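Local atomic coordinates of arginase, mitochondrial (Medicago truncatula, PDB entry 6VSS), a protein that hydrolyses L-arginine to urea and L-ornithine, and agmatine to urea and putrescine, using two manganese ions per subunit of a homohexamer. Residues 268-273 / 326-331; 280-285 / 312-317. All coordinates share one frame; numbering follows the deposited sequence.

Contact 1: residues 268-273 / 326-331; sequences IDVDSL and LVAAKL. With MN (manganese (II) ion), chain I; MN (manganese (II) ion), chain J.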
loop_
_atom_site.group_PDB
_atom_site.type_symbol
_atom_site.label_atom_id
_atom_site.label_comp_id
_atom_site.label_asym_id
_atom_site.label_seq_id
_atom_site.Cartn_x
_atom_site.Cartn_y
_atom_site.Cartn_z
ATOM N N ILE B 268 -16.146 11.578 -20.318
ATOM C CA ILE B 268 -14.878 11.739 -19.541
ATOM C C ILE B 268 -14.259 10.357 -19.272
ATOM O O ILE B 268 -14.816 9.577 -18.417
ATOM C CB ILE B 268 -15.122 12.542 -18.261
ATOM C CG1 ILE B 268 -16.054 13.737 -18.546
ATOM C CG2 ILE B 268 -13.765 12.919 -17.658
ATOM C CD1 ILE B 268 -16.238 14.725 -17.433
ATOM N N ASP B 269 -13.137 10.050 -19.945
ATOM C CA ASP B 269 -12.304 8.884 -19.558
ATOM C C ASP B 269 -11.332 9.335 -18.444
ATOM O O ASP B 269 -10.619 10.301 -18.628
ATOM C CB ASP B 269 -11.692 8.260 -20.804
ATOM C CG ASP B 269 -10.832 7.029 -20.543
ATOM O OD1 ASP B 269 -10.348 6.918 -19.385
ATOM O OD2 ASP B 269 -10.532 6.308 -21.518
ATOM N N VAL B 270 -11.442 8.735 -17.252
ATOM C CA VAL B 270 -10.620 9.079 -16.049
ATOM C C VAL B 270 -9.128 9.003 -16.424
ATOM O O VAL B 270 -8.359 9.766 -15.827
ATOM C CB VAL B 270 -10.943 8.163 -14.855
ATOM C CG1 VAL B 270 -10.069 8.497 -13.630
ATOM C CG2 VAL B 270 -12.413 8.260 -14.482
ATOM N N ASP B 271 -8.742 8.152 -17.388
ATOM C CA ASP B 271 -7.309 8.028 -17.797
ATOM C C ASP B 271 -6.877 9.231 -18.618
ATOM O O ASP B 271 -5.654 9.314 -18.753
ATOM C CB ASP B 271 -6.876 6.734 -18.483
ATOM C CG ASP B 271 -7.365 6.508 -19.894
ATOM O OD1 ASP B 271 -7.798 7.417 -20.568
ATOM O OD2 ASP B 271 -7.367 5.379 -20.258
ATOM N N SER B 272 -7.751 10.194 -18.942
ATOM C CA SER B 272 -7.347 11.541 -19.411
ATOM C C SER B 272 -6.430 12.208 -18.379
ATOM O O SER B 272 -5.481 12.897 -18.768
ATOM C CB SER B 272 -8.505 12.437 -19.742
ATOM O OG SER B 272 -9.327 12.708 -18.617
ATOM N N LEU B 273 -6.664 11.963 -17.108
ATOM C CA LEU B 273 -5.881 12.614 -16.030
ATOM C C LEU B 273 -4.560 11.901 -15.852
ATOM O O LEU B 273 -4.474 10.667 -16.102
ATOM C CB LEU B 273 -6.657 12.546 -14.727
ATOM C CG LEU B 273 -7.912 13.405 -14.678
ATOM C CD1 LEU B 273 -8.817 12.962 -13.535
ATOM C CD2 LEU B 273 -7.532 14.858 -14.520
ATOM N N LEU B 326 -12.944 9.303 -5.462
ATOM C CA LEU B 326 -13.213 10.736 -5.175
ATOM C C LEU B 326 -13.006 11.560 -6.449
ATOM O O LEU B 326 -13.864 12.408 -6.737
ATOM C CB LEU B 326 -12.270 11.200 -4.062
ATOM C CG LEU B 326 -12.751 10.912 -2.644
ATOM C CD1 LEU B 326 -11.766 11.440 -1.615
ATOM C CD2 LEU B 326 -14.131 11.507 -2.415
ATOM N N VAL B 327 -11.924 11.298 -7.191
ATOM C CA VAL B 327 -11.699 12.017 -8.451
ATOM C C VAL B 327 -12.905 11.767 -9.411
ATOM O O VAL B 327 -13.475 12.706 -10.022
ATOM C CB VAL B 327 -10.325 11.590 -9.013
ATOM C CG1 VAL B 327 -10.191 11.921 -10.470
ATOM C CG2 VAL B 327 -9.141 12.148 -8.200
ATOM N N ALA B 328 -13.252 10.545 -9.654
ATOM C CA ALA B 328 -14.392 10.208 -10.542
ATOM C C ALA B 328 -15.690 10.885 -10.013
ATOM O O ALA B 328 -16.447 11.424 -10.807
ATOM C CB ALA B 328 -14.469 8.705 -10.588
ATOM N N ALA B 329 -15.922 10.860 -8.698
ATOM C CA ALA B 329 -17.134 11.406 -8.042
ATOM C C ALA B 329 -17.197 12.923 -8.266
ATOM O O ALA B 329 -18.239 13.412 -8.723
ATOM C CB ALA B 329 -17.129 11.051 -6.590
ATOM N N LYS B 330 -16.056 13.617 -8.147
ATOM C CA LYS B 330 -15.970 15.062 -8.428
ATOM C C LYS B 330 -16.175 15.365 -9.919
ATOM O O LYS B 330 -16.825 16.348 -10.215
ATOM C CB LYS B 330 -14.656 15.643 -7.935
ATOM C CG LYS B 330 -14.661 17.160 -8.051
ATOM C CD LYS B 330 -13.706 17.901 -7.127
ATOM C CE LYS B 330 -13.819 19.409 -7.332
ATOM N NZ LYS B 330 -13.109 20.160 -6.275
ATOM N N LEU B 331 -15.614 14.579 -10.833
ATOM C CA LEU B 331 -15.957 14.701 -12.285
ATOM C C LEU B 331 -17.466 14.545 -12.472
ATOM O O LEU B 331 -18.035 15.346 -13.214
ATOM C CB LEU B 331 -15.156 13.727 -13.159
ATOM C CG LEU B 331 -13.633 13.892 -13.060
ATOM C CD1 LEU B 331 -12.938 12.725 -13.726
ATOM C CD2 LEU B 331 -13.188 15.208 -13.678
HETATM MN MN MN I . -8.533 5.891 -22.094
HETATM MN MN MN J . -11.280 5.839 -23.579
HETATM O O HOH W 1 -9.429 4.964 -23.834
#
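Leu-273 and Leu-331 both set CG opposite their own carbonyl carbon (chi1 -69° and -59°), and from there the two side chains reach for each other tip to tip, CD1 of Leu-273 lying 4.1 Å from CD1 of Leu-331. The same Leu-273 CD1 makes the tightest touch, 3.5 Å from CG1 of Val-327, whose side chain slides past it in the opposite direction. Ile-268 comes in at a slant, its CG2 4.0 Å from Leu-331 CD1, so that one leucine methyl serves two partners. Val-270 CG2 and Ala-328 CB complete a wholly apolar interface without a single hydrogen bond across it. On the far side, the strand end and following 3-10 turn carry the metal ligands. Asp-269 OD2 bridges the two manganese ions, while Asp-271 takes one of them with both oxygens. An Asx turn, Asp-271 N to Asp-269 OD1 at 2.8 Å, fixes the first carboxylate. Asp-184, His-186, His-160 and Asp-188, with a water bridging both ions, complete the cluster. In the α/β fold, strand 264-269 lies in the parallel sheet between strands 305-311 and 178-183; helix 323-339 packs against its end, with Phe-291 of helix 291-300 touching Leu-331 and Ile-88 of helix 84-92 touching Ala-328.

Contact 2: residues 280-285 / 312-317; sequences GVSHHE and EYNPQR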
loop_
_atom_site.group_PDB
_atom_site.type_symbol
_atom_site.label_atom_id
_atom_site.label_comp_id
_atom_site.label_asym_id
_atom_site.label_seq_id
_atom_site.Cartn_x
_atom_site.Cartn_y
_atom_site.Cartn_z
ATOM N N GLY B 280 -6.231 4.960 -10.233
ATOM C CA GLY B 280 -7.265 3.929 -10.344
ATOM C C GLY B 280 -7.781 3.820 -11.760
ATOM O O GLY B 280 -8.921 4.149 -11.956
ATOM N N VAL B 281 -6.942 3.429 -12.727
ATOM C CA VAL B 281 -7.375 3.189 -14.141
ATOM C C VAL B 281 -6.653 1.949 -14.661
ATOM O O VAL B 281 -5.582 1.639 -14.110
ATOM C CB VAL B 281 -7.061 4.404 -15.047
ATOM C CG1 VAL B 281 -7.839 5.640 -14.615
ATOM C CG2 VAL B 281 -5.588 4.743 -15.108
ATOM N N SER B 282 -7.139 1.328 -15.727
ATOM C CA SER B 282 -6.460 0.201 -16.408
ATOM C C SER B 282 -5.197 0.657 -17.180
ATOM O O SER B 282 -4.200 -0.081 -17.142
ATOM C CB SER B 282 -7.457 -0.529 -17.317
ATOM O OG SER B 282 -8.484 -1.146 -16.537
ATOM N N HIS B 283 -5.183 1.820 -17.819
ATOM C CA HIS B 283 -4.094 2.207 -18.743
ATOM C C HIS B 283 -3.408 3.432 -18.172
ATOM O O HIS B 283 -3.802 4.505 -18.527
ATOM C CB HIS B 283 -4.676 2.479 -20.145
ATOM C CG HIS B 283 -5.332 1.271 -20.687
ATOM N ND1 HIS B 283 -4.623 0.305 -21.380
ATOM C CD2 HIS B 283 -6.598 0.811 -20.563
ATOM C CE1 HIS B 283 -5.440 -0.689 -21.706
ATOM N NE2 HIS B 283 -6.662 -0.413 -21.204
ATOM N N HIS B 284 -2.396 3.274 -17.348
ATOM C CA HIS B 284 -1.561 4.417 -16.906
ATOM C C HIS B 284 -0.849 5.054 -18.134
ATOM O O HIS B 284 -0.176 4.331 -18.854
ATOM C CB HIS B 284 -0.589 3.979 -15.832
ATOM C CG HIS B 284 -1.219 3.655 -14.544
ATOM N ND1 HIS B 284 -0.752 2.639 -13.738
ATOM C CD2 HIS B 284 -2.258 4.187 -13.887
ATOM C CE1 HIS B 284 -1.525 2.513 -12.693
ATOM N NE2 HIS B 284 -2.429 3.473 -12.734
ATOM N N GLU B 285 -1.003 6.359 -18.400
ATOM C CA GLU B 285 -0.256 7.040 -19.505
ATOM C C GLU B 285 0.355 8.314 -18.941
ATOM O O GLU B 285 -0.314 9.333 -18.881
ATOM C CB GLU B 285 -1.177 7.395 -20.685
ATOM C CG GLU B 285 -1.907 6.214 -21.286
ATOM C CD GLU B 285 -1.060 5.283 -22.137
ATOM O OE1 GLU B 285 0.084 5.689 -22.470
ATOM O OE2 GLU B 285 -1.553 4.131 -22.461
ATOM N N GLU B 312 -13.960 4.238 -17.026
ATOM C CA GLU B 312 -12.624 3.659 -16.913
ATOM C C GLU B 312 -12.071 3.952 -15.497
ATOM O O GLU B 312 -10.916 3.563 -15.249
ATOM C CB GLU B 312 -11.697 4.218 -18.008
ATOM C CG GLU B 312 -11.968 3.714 -19.426
ATOM C CD GLU B 312 -11.561 2.306 -19.808
ATOM O OE1 GLU B 312 -12.177 1.757 -20.781
ATOM O OE2 GLU B 312 -10.703 1.724 -19.127
ATOM N N TYR B 313 -12.872 4.424 -14.518
ATOM C CA TYR B 313 -12.454 4.283 -13.099
ATOM C C TYR B 313 -12.362 2.763 -12.819
ATOM O O TYR B 313 -13.327 2.047 -13.089
ATOM C CB TYR B 313 -13.366 4.968 -12.074
ATOM C CG TYR B 313 -13.019 4.606 -10.652
ATOM C CD1 TYR B 313 -11.704 4.596 -10.215
ATOM C CD2 TYR B 313 -13.995 4.267 -9.719
ATOM C CE1 TYR B 313 -11.378 4.276 -8.900
ATOM C CE2 TYR B 313 -13.676 3.894 -8.419
ATOM C CZ TYR B 313 -12.366 3.932 -7.994
ATOM O OH TYR B 313 -12.044 3.634 -6.680
ATOM N N ASN B 314 -11.214 2.309 -12.291
ATOM C CA ASN B 314 -10.935 0.895 -11.934
ATOM C C ASN B 314 -10.590 0.863 -10.453
ATOM O O ASN B 314 -9.443 1.059 -10.052
ATOM C CB ASN B 314 -9.805 0.381 -12.841
ATOM C CG ASN B 314 -9.554 -1.103 -12.663
ATOM O OD1 ASN B 314 -9.931 -1.658 -11.631
ATOM N ND2 ASN B 314 -8.933 -1.738 -13.662
ATOM N N PRO B 315 -11.549 0.540 -9.575
ATOM C CA PRO B 315 -11.280 0.490 -8.147
ATOM C C PRO B 315 -10.272 -0.586 -7.717
ATOM O O PRO B 315 -9.643 -0.427 -6.725
ATOM C CB PRO B 315 -12.649 0.203 -7.503
ATOM C CG PRO B 315 -13.601 -0.104 -8.608
ATOM C CD PRO B 315 -12.938 0.228 -9.920
ATOM N N GLN B 316 -10.087 -1.630 -8.509
ATOM C CA GLN B 316 -9.038 -2.657 -8.257
ATOM C C GLN B 316 -7.654 -2.066 -8.468
ATOM O O GLN B 316 -6.767 -2.739 -8.079
ATOM C CB GLN B 316 -9.108 -3.853 -9.205
ATOM C CG GLN B 316 -10.346 -4.681 -8.954
ATOM C CD GLN B 316 -10.448 -5.957 -9.751
ATOM O OE1 GLN B 316 -10.950 -5.954 -10.861
ATOM N NE2 GLN B 316 -10.094 -7.080 -9.136
ATOM N N ARG B 317 -7.499 -0.926 -9.120
ATOM C CA ARG B 317 -6.135 -0.378 -9.315
ATOM C C ARG B 317 -5.982 0.941 -8.558
ATOM O O ARG B 317 -4.982 1.604 -8.752
ATOM C CB ARG B 317 -5.810 -0.266 -10.800
ATOM C CG ARG B 317 -6.055 -1.564 -11.547
ATOM C CD ARG B 317 -5.026 -2.009 -12.540
ATOM N NE ARG B 317 -4.489 -0.871 -13.227
ATOM C CZ ARG B 317 -3.222 -0.718 -13.531
ATOM N NH1 ARG B 317 -2.341 -1.652 -13.230
ATOM N NH2 ARG B 317 -2.839 0.365 -14.159
HETATM O O HOH W 2 -9.959 1.330 -16.627
HETATM O O HOH W 3 -7.829 3.143 -18.479
#
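Arg-317 grips the carbonyl of Val-281 side-on: NE, at 2.9 Å, and NH2, at 3.0 Å, both give their hydrogens to Val-281 O, which lies almost in the guanidinium plane. Bends at chi2 (-136°) and chi3 (-37°) curl the chain back to reach it. NH2 also sits over one face of the His-284 ring, which comes from the opposite direction with its plane 36° from that of the guanidinium, while His-284 NE2 is hydrogen-bonded to Pro-279 O. Shortening Arg-317 to an alanine would probably leave Val-281 O without both of these donors and take NH2 from the face of the His-284 ring. Gly-280 is packed closely too, its CA 3.6 Å from Arg-317 O. Gly-280 O takes a nearly straight bond from Asn-314 N, 3.0 Å, with the donor well above the carbonyl plane, and also meets the edge of the Tyr-313 ring. Asn-314 extends the link through its amide, ND2 to Ser-282 OG at 3.0 Å; that hydroxyl is bonded to His-78 O as well. Toward Glu-312 the direct contacts thin out and water takes over. One water accepts from Ser-282 N and lies 2.6 Å from Glu-312 OE2; a second accepts from His-283 N and lies 3.3 Å from Glu-312 OE2. The other carboxylate oxygen, OE1, is held by His-160 N and His-200 ND1, and His-283 ND1 is bonded to Ser-96 O of a neighbouring subunit. Two loops that follow parallel strands and meet beside the metals in this way form part of the arginase active site, where Glu-312 is inferred to bind substrate.

Overall arrangement
Contact 2 is nested within the chain loop that contact 1 closes, and the two centres lie about 10 Å apart. They meet where strand 264-269 runs out: Val-270 CG1 packs 3.8 Å from Val-281 CG1, and Asp-269 OD1 stands 3.3 Å from Glu-312 CB. Contact 1 thus backs the metal-binding aspartates with a buried apolar layer, whereas contact 2 shapes the loops at the manganese pair, the Glu-312 side chain lying about 5 Å from a manganese ion. Glu-285 OE2 is hydrogen-bonded to the metal ligand His-186. The His-283 side chain approaches the ornithine-binding Ser-76 to about 3 Å, so segment 280-285 lies between the second shell of the metals and the ornithine site.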